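Local atomic coordinates of uncharacterized protein (Bordetella bronchiseptica, PDB entry 4XG0), a protein that belongs to the DUF1537 family, assigned as kinases of acid-sugar catabolism, and therefore probably phosphorylates an acid sugar at the expense of a nucleotide. Residues Asp40-Phe45 with Trp50-Ser55; His79-Ala84 with Lys110-Leu115; Val104-Lys109 with Arg248-Gly253. All coordinates share one frame; numbering follows the deposited sequence.

Interaction 1. Residues Asp40-Phe45 with Trp50-Ser55; sequences DTAVQF and WATQLS
Phe45 and Trp50 meet at the close end of this contact, where the chain leaves the helix and turns back toward the strand. Trp50 N donates to Phe45 O over 3.1 Å. The same oxygen lies at the edge of the indole, in its plane, 3.4 Å from Trp50 CD1. Both side chains hold CG beside the backbone N and anti to the carbonyl carbon (chi1 -73° in Phe45), which brings Phe45 CD2 within 3.8 Å of Trp50 CD1. The two rings meet at a slant, planes 49° apart. The indole is anchored further by a hydrogen bond from Trp50 NE1 to Ala247 O on helix 240-252.

Segment 40-45 of helix 35-47 and strand 52-54 run antiparallel, their short axes at 165° and 8.5 Å apart, and the strand joins the parallel sheet as its outermost member beside strand 73-77. This is the helix-to-strand half of a beta-alpha-beta crossover in an open alpha/beta sheet, begun by strand 28-32.

The close packing continues at Thr52, which sends its branches different ways. OG1 stays beside the backbone N, hydrogen-bonding Trp50 O at 2.9 Å from above the carbonyl plane, and also rests against Phe45 CB, with Thr52 OG1 3.8 Å from that carbon. Thr52 CG2 reaches up to Ala42 CB, likewise at 3.8 Å. Only beyond this point does the contact thin toward solvent: exposed Leu54 gives little more than a graze of its CD1 on Ala42 CB at 4.4 Å.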
loop_
_atom_site.group_PDB
_atom_site.type_symbol
_atom_site.label_atom_id
_atom_site.label_comp_id
_atom_site.label_asym_id
_atom_site.label_seq_id
_atom_site.Cartn_x
_atom_site.Cartn_y
_atom_site.Cartn_z
ATOM N N ASP A 40 -14.136 -9.764 -2.850
ATOM C CA ASP A 40 -13.298 -9.612 -1.686
ATOM C C ASP A 40 -12.088 -8.740 -2.002
ATOM O O ASP A 40 -11.747 -7.836 -1.225
ATOM C CB ASP A 40 -12.854 -10.968 -1.138
ATOM C CG ASP A 40 -12.042 -10.830 0.131
ATOM O OD1 ASP A 40 -10.795 -10.696 0.032
ATOM O OD2 ASP A 40 -12.650 -10.814 1.227
ATOM N N THR A 41 -11.457 -8.981 -3.154
ATOM C CA THR A 41 -10.246 -8.240 -3.527
ATOM C C THR A 41 -10.603 -6.785 -3.804
ATOM O O THR A 41 -9.957 -5.858 -3.317
ATOM C CB THR A 41 -9.525 -8.835 -4.760
ATOM O OG1 THR A 41 -10.398 -8.819 -5.892
ATOM C CG2 THR A 41 -9.092 -10.252 -4.447
ATOM N N ALA A 42 -11.690 -6.588 -4.534
ATOM C CA ALA A 42 -12.117 -5.221 -4.838
ATOM C C ALA A 42 -12.340 -4.384 -3.582
ATOM O O ALA A 42 -11.983 -3.206 -3.568
ATOM C CB ALA A 42 -13.337 -5.236 -5.675
ATOM N N VAL A 43 -12.931 -4.949 -2.532
ATOM C CA VAL A 43 -13.186 -4.116 -1.330
ATOM C C VAL A 43 -11.869 -3.701 -0.674
ATOM O O VAL A 43 -11.749 -2.641 -0.096
ATOM C CB VAL A 43 -14.130 -4.808 -0.350
ATOM C CG1 VAL A 43 -14.355 -3.907 0.917
ATOM C CG2 VAL A 43 -15.467 -5.009 -1.017
ATOM N N GLN A 44 -10.839 -4.536 -0.825
ATOM C CA GLN A 44 -9.537 -4.130 -0.314
ATOM C C GLN A 44 -8.981 -2.912 -0.974
ATOM O O GLN A 44 -8.313 -2.123 -0.329
ATOM C CB GLN A 44 -8.562 -5.296 -0.340
ATOM C CG GLN A 44 -8.996 -6.385 0.597
ATOM C CD GLN A 44 -9.201 -5.872 2.054
ATOM O OE1 GLN A 44 -8.363 -5.176 2.607
ATOM N NE2 GLN A 44 -10.323 -6.209 2.643
ATOM N N PHE A 45 -9.235 -2.745 -2.285
ATOM C CA PHE A 45 -8.840 -1.516 -2.945
ATOM C C PHE A 45 -9.654 -0.330 -2.510
ATOM O O PHE A 45 -9.092 0.737 -2.327
ATOM C CB PHE A 45 -8.800 -1.686 -4.472
ATOM C CG PHE A 45 -7.642 -2.503 -4.928
ATOM C CD1 PHE A 45 -7.594 -3.847 -4.698
ATOM C CD2 PHE A 45 -6.561 -1.877 -5.528
ATOM C CE1 PHE A 45 -6.505 -4.584 -5.121
ATOM C CE2 PHE A 45 -5.460 -2.628 -5.941
ATOM C CZ PHE A 45 -5.437 -3.938 -5.719
ATOM N N TRP A 50 -9.110 3.738 -3.222
ATOM C CA TRP A 50 -9.370 3.676 -4.658
ATOM C C TRP A 50 -10.863 3.644 -4.991
ATOM O O TRP A 50 -11.609 2.839 -4.446
ATOM C CB TRP A 50 -8.723 2.442 -5.246
ATOM C CG TRP A 50 -7.225 2.381 -5.163
ATOM C CD1 TRP A 50 -6.470 1.665 -4.241
ATOM C CD2 TRP A 50 -6.284 3.015 -6.037
ATOM N NE1 TRP A 50 -5.140 1.854 -4.511
ATOM C CE2 TRP A 50 -4.992 2.642 -5.609
ATOM C CE3 TRP A 50 -6.405 3.836 -7.164
ATOM C CZ2 TRP A 50 -3.819 3.095 -6.267
ATOM C CZ3 TRP A 50 -5.234 4.287 -7.814
ATOM C CH2 TRP A 50 -3.959 3.881 -7.366
ATOM N N ALA A 51 -11.289 4.485 -5.926
ATOM C CA ALA A 51 -12.627 4.387 -6.487
ATOM C C ALA A 51 -12.676 3.131 -7.344
ATOM O O ALA A 51 -11.933 3.006 -8.329
ATOM C CB ALA A 51 -12.951 5.614 -7.324
ATOM N N THR A 52 -13.538 2.197 -6.949
ATOM C CA THR A 52 -13.468 0.815 -7.449
ATOM C C THR A 52 -14.816 0.381 -8.009
ATOM O O THR A 52 -15.853 0.580 -7.377
ATOM C CB THR A 52 -13.075 -0.135 -6.324
ATOM O OG1 THR A 52 -11.792 0.233 -5.814
ATOM C CG2 THR A 52 -13.028 -1.571 -6.812
ATOM N N GLN A 53 -14.809 -0.163 -9.218
ATOM C CA GLN A 53 -16.013 -0.674 -9.833
ATOM C C GLN A 53 -15.923 -2.181 -9.957
ATOM O O GLN A 53 -14.846 -2.697 -10.202
ATOM C CB GLN A 53 -16.173 -0.086 -11.225
ATOM C CG GLN A 53 -16.343 1.374 -11.276
ATOM C CD GLN A 53 -17.788 1.802 -11.452
ATOM O OE1 GLN A 53 -18.666 0.988 -11.755
ATOM N NE2 GLN A 53 -18.037 3.097 -11.279
ATOM N N LEU A 54 -17.045 -2.861 -9.774
ATOM C CA LEU A 54 -17.092 -4.325 -9.786
ATOM C C LEU A 54 -18.111 -4.794 -10.794
ATOM O O LEU A 54 -19.240 -4.271 -10.826
ATOM C CB LEU A 54 -17.455 -4.841 -8.377
ATOM C CG LEU A 54 -17.726 -6.346 -8.191
ATOM C CD1 LEU A 54 -16.432 -7.123 -8.214
ATOM C CD2 LEU A 54 -18.481 -6.607 -6.888
ATOM N N SER A 55 -17.706 -5.727 -11.659
ATOM C CA SER A 55 -18.636 -6.428 -12.553
ATOM C C SER A 55 -18.908 -7.840 -12.025
ATOM O O SER A 55 -17.983 -8.547 -11.620
ATOM C CB SER A 55 -18.104 -6.530 -13.994
ATOM O OG SER A 55 -17.730 -5.261 -14.497
#

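Interaction 2. Residues His79-Ala84 with Lys110-Leu115; sequences HSRPLA and KVDSTL. With CIT (citric acid), chain B.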
loop_
_atom_site.group_PDB
_atom_site.type_symbol
_atom_site.label_atom_id
_atom_site.label_comp_id
_atom_site.label_asym_id
_atom_site.label_seq_id
_atom_site.Cartn_x
_atom_site.Cartn_y
_atom_site.Cartn_z
ATOM N N HIS A 79 -15.565 -16.167 -14.067
ATOM C CA HIS A 79 -16.275 -17.425 -13.742
ATOM C C HIS A 79 -15.614 -18.652 -14.353
ATOM O O HIS A 79 -16.306 -19.504 -14.919
ATOM C CB HIS A 79 -17.728 -17.412 -14.228
ATOM C CG HIS A 79 -18.326 -16.048 -14.355
ATOM N ND1 HIS A 79 -19.205 -15.532 -13.423
ATOM C CD2 HIS A 79 -18.214 -15.111 -15.324
ATOM C CE1 HIS A 79 -19.591 -14.332 -13.808
ATOM N NE2 HIS A 79 -19.008 -14.048 -14.960
ATOM N N SER A 80 -14.298 -18.766 -14.212
ATOM C CA SER A 80 -13.544 -19.772 -14.963
ATOM C C SER A 80 -12.941 -20.905 -14.132
ATOM O O SER A 80 -12.315 -21.812 -14.703
ATOM C CB SER A 80 -12.425 -19.075 -15.724
ATOM O OG SER A 80 -11.573 -18.395 -14.819
ATOM N N ARG A 81 -13.147 -20.902 -12.815
ATOM C CA ARG A 81 -12.492 -21.890 -11.938
ATOM C C ARG A 81 -12.853 -23.359 -12.272
ATOM O O ARG A 81 -11.977 -24.238 -12.284
ATOM C CB ARG A 81 -12.807 -21.590 -10.474
ATOM C CG ARG A 81 -11.979 -22.406 -9.488
ATOM C CD ARG A 81 -12.242 -21.962 -8.072
ATOM N NE ARG A 81 -11.632 -20.665 -7.787
ATOM C CZ ARG A 81 -11.571 -20.109 -6.586
ATOM N NH1 ARG A 81 -10.991 -18.925 -6.439
ATOM N NH2 ARG A 81 -12.080 -20.721 -5.523
ATOM N N PRO A 82 -14.138 -23.634 -12.565
ATOM C CA PRO A 82 -14.487 -25.018 -12.930
ATOM C C PRO A 82 -14.411 -25.325 -14.427
ATOM O O PRO A 82 -14.842 -26.412 -14.832
ATOM C CB PRO A 82 -15.934 -25.137 -12.462
ATOM C CG PRO A 82 -16.491 -23.756 -12.656
ATOM C CD PRO A 82 -15.341 -22.797 -12.394
ATOM N N LEU A 83 -13.874 -24.418 -15.236
ATOM C CA LEU A 83 -13.805 -24.649 -16.683
ATOM C C LEU A 83 -12.588 -25.467 -17.080
ATOM O O LEU A 83 -11.645 -25.597 -16.313
ATOM C CB LEU A 83 -13.760 -23.332 -17.449
ATOM C CG LEU A 83 -15.032 -22.478 -17.379
ATOM C CD1 LEU A 83 -14.924 -21.280 -18.320
ATOM C CD2 LEU A 83 -16.275 -23.307 -17.693
ATOM N N ALA A 84 -12.604 -25.987 -18.304
ATOM C CA ALA A 84 -11.448 -26.676 -18.850
ATOM C C ALA A 84 -10.420 -25.658 -19.324
ATOM O O ALA A 84 -10.762 -24.524 -19.666
ATOM C CB ALA A 84 -11.864 -27.586 -19.995
ATOM N N LYS A 110 -6.291 -12.440 -9.518
ATOM C CA LYS A 110 -6.764 -12.982 -8.253
ATOM C C LYS A 110 -7.205 -14.427 -8.438
ATOM O O LYS A 110 -8.116 -14.728 -9.229
ATOM C CB LYS A 110 -7.918 -12.131 -7.673
ATOM C CG LYS A 110 -8.837 -12.849 -6.662
ATOM C CD LYS A 110 -8.097 -13.174 -5.339
ATOM C CE LYS A 110 -9.041 -13.777 -4.307
ATOM N NZ LYS A 110 -9.497 -15.119 -4.679
ATOM N N VAL A 111 -6.498 -15.313 -7.725
ATOM C CA VAL A 111 -6.715 -16.746 -7.779
ATOM C C VAL A 111 -7.056 -17.321 -6.395
ATOM O O VAL A 111 -7.020 -16.611 -5.389
ATOM C CB VAL A 111 -5.464 -17.463 -8.361
ATOM C CG1 VAL A 111 -5.218 -17.014 -9.800
ATOM C CG2 VAL A 111 -4.265 -17.156 -7.520
ATOM N N ASP A 112 -7.476 -18.590 -6.377
ATOM C CA ASP A 112 -7.663 -19.343 -5.142
ATOM C C ASP A 112 -6.312 -19.447 -4.440
ATOM O O ASP A 112 -5.281 -19.767 -5.077
ATOM C CB ASP A 112 -8.192 -20.756 -5.500
ATOM C CG ASP A 112 -8.544 -21.629 -4.273
ATOM O OD1 ASP A 112 -9.157 -21.144 -3.286
ATOM O OD2 ASP A 112 -8.252 -22.868 -4.354
ATOM N N SER A 113 -6.329 -19.222 -3.135
ATOM C CA SER A 113 -5.148 -19.470 -2.308
ATOM C C SER A 113 -4.729 -20.912 -2.383
ATOM O O SER A 113 -3.550 -21.199 -2.203
ATOM C CB SER A 113 -5.364 -19.105 -0.838
ATOM O OG SER A 113 -6.392 -19.862 -0.256
ATOM N N THR A 114 -5.695 -21.812 -2.589
ATOM C CA THR A 114 -5.373 -23.228 -2.656
ATOM C C THR A 114 -5.282 -23.798 -4.069
ATOM O O THR A 114 -5.381 -25.019 -4.250
ATOM C CB THR A 114 -6.310 -24.077 -1.759
ATOM O OG1 THR A 114 -7.680 -23.709 -1.962
ATOM C CG2 THR A 114 -5.931 -23.913 -0.286
ATOM N N LEU A 115 -5.038 -22.935 -5.056
ATOM C CA LEU A 115 -4.646 -23.358 -6.415
ATOM C C LEU A 115 -5.720 -24.015 -7.280
ATOM O O LEU A 115 -5.381 -24.517 -8.338
ATOM C CB LEU A 115 -3.469 -24.350 -6.361
ATOM C CG LEU A 115 -2.348 -23.997 -5.401
ATOM C CD1 LEU A 115 -1.231 -25.039 -5.482
ATOM C CD2 LEU A 115 -1.779 -22.599 -5.672
HETATM C C1 CIT B . -9.315 -18.468 -0.790
HETATM O O1 CIT B . -8.625 -17.917 -1.686
HETATM O O2 CIT B . -8.828 -19.313 -0.003
HETATM C C2 CIT B . -10.770 -18.112 -0.594
HETATM C C3 CIT B . -11.553 -18.396 -1.867
HETATM O O7 CIT B . -11.432 -19.789 -2.292
HETATM C C4 CIT B . -13.017 -18.133 -1.562
HETATM C C5 CIT B . -13.834 -18.428 -2.792
HETATM O O3 CIT B . -13.476 -17.914 -3.880
HETATM O O4 CIT B . -14.882 -19.135 -2.697
HETATM C C6 CIT B . -11.028 -17.500 -2.967
HETATM O O5 CIT B . -10.563 -18.023 -4.030
HETATM O O6 CIT B . -11.032 -16.242 -2.810
#
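Arg81 crosses the side chain of Asp112 at about a right angle, laying one face of its guanidinium over the aspartate CB, with Arg81 NH1 3.5 Å from Asp112 CB. Asp112 OD1 lies well out of the guanidinium plane, 3.7 Å from Arg81 NH2, so the salt bridge is long and rests on charge rather than on a directed N-H. Arg81 is extended through chi1 and chi2 and bends at chi3 (-73°), which brings NH1 to the citrate: it donates to CIT O5 at 2.6 Å and 167°. Arg81 NE forms a salt bridge with Asp33.

Lys110 folds twice, at chi2 (68°) and again in the same sense at chi4, and its NZ thereby reaches CIT O6 at 2.7 Å, with a weak bond to CIT O5 and a further one to Val111 O. Arg81 NH1 and Lys110 NZ converge on this same carboxylate, whose negative charge would offset their proximity.

With CG anti to the backbone N, Asp112 extends its carboxylate between citrate and Thr114: OD1 accepts from the citrate hydroxyl, CIT O7, at 2.8 Å, while OD2 receives Thr114 OG1 at 2.6 Å, on the syn side but well out of the carboxylate plane, and pairs with Arg116. Ser113 N donates to CIT O1 at 3.0 Å and Ser113 OG to CIT O2 at 2.5 Å.

The loop after strand 73-77 and the end of strand 106-110 with its following loop thus form the site. Such C-terminal strand ends usually carry the ligand pockets of open alpha/beta folds; the citrate, probably from crystallisation, may mark where an acid sugar's carboxylate binds.

Interaction 3. Residues Val104-Lys109 with Arg248-Gly253; sequences VQRLYK and RVWAGG. With SO4 (sulfate ion), chain D.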
loop_
_atom_site.group_PDB
_atom_site.type_symbol
_atom_site.label_atom_id
_atom_site.label_comp_id
_atom_site.label_asym_id
_atom_site.label_seq_id
_atom_site.Cartn_x
_atom_site.Cartn_y
_atom_site.Cartn_z
ATOM N N VAL A 104 -5.552 0.591 -18.566
ATOM C CA VAL A 104 -5.057 0.047 -17.313
ATOM C C VAL A 104 -3.553 -0.139 -17.365
ATOM O O VAL A 104 -3.007 -0.581 -18.379
ATOM C CB VAL A 104 -5.737 -1.291 -16.983
ATOM C CG1 VAL A 104 -5.067 -1.948 -15.831
ATOM C CG2 VAL A 104 -7.205 -1.060 -16.671
ATOM N N GLN A 105 -2.877 0.256 -16.294
ATOM C CA GLN A 105 -1.414 0.205 -16.232
ATOM C C GLN A 105 -0.856 -0.723 -15.152
ATOM O O GLN A 105 0.357 -0.954 -15.103
ATOM C CB GLN A 105 -0.850 1.590 -15.978
ATOM C CG GLN A 105 -1.212 2.604 -17.023
ATOM C CD GLN A 105 -0.742 3.975 -16.624
ATOM O OE1 GLN A 105 0.459 4.207 -16.457
ATOM N NE2 GLN A 105 -1.683 4.886 -16.427
ATOM N N ARG A 106 -1.723 -1.208 -14.272
ATOM C CA ARG A 106 -1.335 -2.273 -13.349
ATOM C C ARG A 106 -2.370 -3.389 -13.418
ATOM O O ARG A 106 -3.568 -3.127 -13.442
ATOM C CB ARG A 106 -1.217 -1.718 -11.910
ATOM C CG ARG A 106 -0.108 -0.665 -11.785
ATOM C CD ARG A 106 1.290 -1.259 -11.943
ATOM N NE ARG A 106 2.353 -0.312 -11.610
ATOM C CZ ARG A 106 2.804 0.654 -12.410
ATOM N NH1 ARG A 106 2.307 0.827 -13.635
ATOM N NH2 ARG A 106 3.784 1.447 -11.992
ATOM N N LEU A 107 -1.902 -4.628 -13.439
ATOM C CA LEU A 107 -2.775 -5.795 -13.477
ATOM C C LEU A 107 -2.557 -6.723 -12.279
ATOM O O LEU A 107 -1.413 -7.104 -12.005
ATOM C CB LEU A 107 -2.486 -6.625 -14.719
ATOM C CG LEU A 107 -3.422 -7.793 -14.974
ATOM C CD1 LEU A 107 -4.769 -7.255 -15.333
ATOM C CD2 LEU A 107 -2.904 -8.718 -16.101
ATOM N N TYR A 108 -3.643 -7.112 -11.599
ATOM C CA TYR A 108 -3.578 -8.087 -10.509
ATOM C C TYR A 108 -4.478 -9.254 -10.888
ATOM O O TYR A 108 -5.665 -9.074 -11.176
ATOM C CB TYR A 108 -4.034 -7.427 -9.208
ATOM C CG TYR A 108 -4.380 -8.265 -7.980
ATOM C CD1 TYR A 108 -3.851 -9.517 -7.729
ATOM C CD2 TYR A 108 -5.258 -7.729 -7.038
ATOM C CE1 TYR A 108 -4.204 -10.226 -6.542
ATOM C CE2 TYR A 108 -5.601 -8.413 -5.908
ATOM C CZ TYR A 108 -5.071 -9.659 -5.665
ATOM O OH TYR A 108 -5.453 -10.289 -4.494
ATOM N N LYS A 109 -3.910 -10.455 -10.933
ATOM C CA LYS A 109 -4.714 -11.636 -11.175
ATOM C C LYS A 109 -5.008 -12.354 -9.858
ATOM O O LYS A 109 -4.093 -12.782 -9.149
ATOM C CB LYS A 109 -4.011 -12.628 -12.124
ATOM C CG LYS A 109 -4.907 -13.741 -12.535
ATOM C CD LYS A 109 -4.236 -14.720 -13.513
ATOM C CE LYS A 109 -5.254 -15.673 -14.193
ATOM N NZ LYS A 109 -5.826 -16.701 -13.276
ATOM N N ARG A 248 -2.162 -0.709 -1.339
ATOM C CA ARG A 248 -1.328 0.245 -0.670
ATOM C C ARG A 248 -0.028 0.620 -1.415
ATOM O O ARG A 248 0.360 1.795 -1.472
ATOM C CB ARG A 248 -1.006 -0.256 0.747
ATOM C CG ARG A 248 -2.211 -0.333 1.677
ATOM C CD ARG A 248 -1.818 -0.577 3.107
ATOM N NE ARG A 248 -1.487 -1.981 3.301
ATOM C CZ ARG A 248 -2.348 -2.900 3.738
ATOM N NH1 ARG A 248 -1.940 -4.151 3.874
ATOM N NH2 ARG A 248 -3.615 -2.589 3.997
ATOM N N VAL A 249 0.646 -0.359 -2.010
ATOM C CA VAL A 249 1.892 -0.040 -2.651
ATOM C C VAL A 249 1.653 0.809 -3.890
ATOM O O VAL A 249 2.350 1.778 -4.125
ATOM C CB VAL A 249 2.664 -1.320 -3.017
ATOM C CG1 VAL A 249 3.784 -0.967 -3.957
ATOM C CG2 VAL A 249 3.205 -1.935 -1.741
ATOM N N TRP A 250 0.628 0.457 -4.644
ATOM C CA TRP A 250 0.302 1.198 -5.844
ATOM C C TRP A 250 -0.235 2.604 -5.508
ATOM O O TRP A 250 -0.007 3.561 -6.256
ATOM C CB TRP A 250 -0.676 0.401 -6.695
ATOM C CG TRP A 250 -0.000 -0.722 -7.481
ATOM C CD1 TRP A 250 1.311 -0.772 -7.871
ATOM C CD2 TRP A 250 -0.603 -1.938 -7.957
ATOM N NE1 TRP A 250 1.560 -1.960 -8.556
ATOM C CE2 TRP A 250 0.403 -2.676 -8.622
ATOM C CE3 TRP A 250 -1.895 -2.473 -7.887
ATOM C CZ2 TRP A 250 0.157 -3.911 -9.209
ATOM C CZ3 TRP A 250 -2.141 -3.673 -8.463
ATOM C CH2 TRP A 250 -1.109 -4.397 -9.120
ATOM N N ALA A 251 -0.921 2.743 -4.378
ATOM C CA ALA A 251 -1.300 4.069 -3.896
ATOM C C ALA A 251 -0.055 4.894 -3.487
ATOM O O ALA A 251 0.051 6.081 -3.766
ATOM C CB ALA A 251 -2.256 3.918 -2.700
ATOM N N GLY A 252 0.903 4.254 -2.822
ATOM C CA GLY A 252 2.097 4.939 -2.386
ATOM C C GLY A 252 2.880 5.518 -3.550
ATOM O O GLY A 252 3.584 6.507 -3.414
ATOM N N GLY A 253 2.754 4.864 -4.703
ATOM C CA GLY A 253 3.416 5.342 -5.904
ATOM C C GLY A 253 2.823 6.646 -6.372
ATOM O O GLY A 253 3.454 7.383 -7.141
HETATM S S SO4 D . -5.008 -5.615 5.826
HETATM O O1 SO4 D . -3.694 -6.114 5.343
HETATM O O2 SO4 D . -6.163 -6.369 5.302
HETATM O O3 SO4 D . -5.207 -4.223 5.398
HETATM O O4 SO4 D . -5.074 -5.703 7.289
#
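The aliphatic part of an arginine, not its charged end, lies over the tryptophan ring: Arg106 CB stands 3.7 Å from the centroid of the six-membered ring of Trp250, only 9° off the ring normal, a CH-pi contact. The rest of the chain travels over the indole toward its pyrrole side, with Arg106 CD 3.5 Å from Trp250 NE1. A bend at chi2 carries the chain along this path. The guanidinium then stands almost upright on the indole, the two planes 83° apart, with Trp250 NE1 near the guanidinium plane at its edge; this is therefore no stacked cation-pi pair. It is held by the residue before it in the chain, Arg106 NH1 donating to Gln105 O over 3.0 Å. That donor sits above the carbonyl plane, although the oxygen is nearly in the guanidinium plane.

Around the far rim of the indole, Trp250 CH2 reaches Tyr108 CB at 4.2 Å and Leu107 O at 4.0 Å. Leu107 O is buried here and has no hydrogen-bonding partner in the model. The tyrosine ring itself leads away, its OH hydrogen-bonding Ser239 O, and Phe45 of helix 35-47 and Ile28 of strand 28-32 also touch Trp250.

At the start of the helix segment, Arg248 binds a sulfate, probably from the crystallisation liquor, through NH1 to SO4 O1 at 3.0 Å and NH2 to SO4 O3 at 2.7 Å.

The helical segment 248-252 runs nearly antiparallel to the strand segment 106-109, at 176° between their axes, which come within 11.5 Å. The indole of Trp250 and the aliphatic chain of Arg106 together fill that separation, in the helix-on-sheet packing of an open parallel alpha/beta fold.

In the fold
From the N terminus, interaction 1 closes a short loop, only four residues lying between its segments, as helix 35-47 turns back into edge strand 52-54. Interaction 2 follows in series and joins two loops, after strands 73-77 and 106-110, across 25 residues. Interaction 3 spans 138 residues, bringing helix 240-252 back to strand 106-110. Interactions 2 and 3 cross: segments 104-109 and 110-115 adjoin in sequence, without other touch between the contacts. Interaction 1 touches both others, through Thr41 CG2 against Lys110 CD and Trp50 CZ2 against Ala251 N. Together they tie two helices and two citrate-binding loops to one parallel sheet.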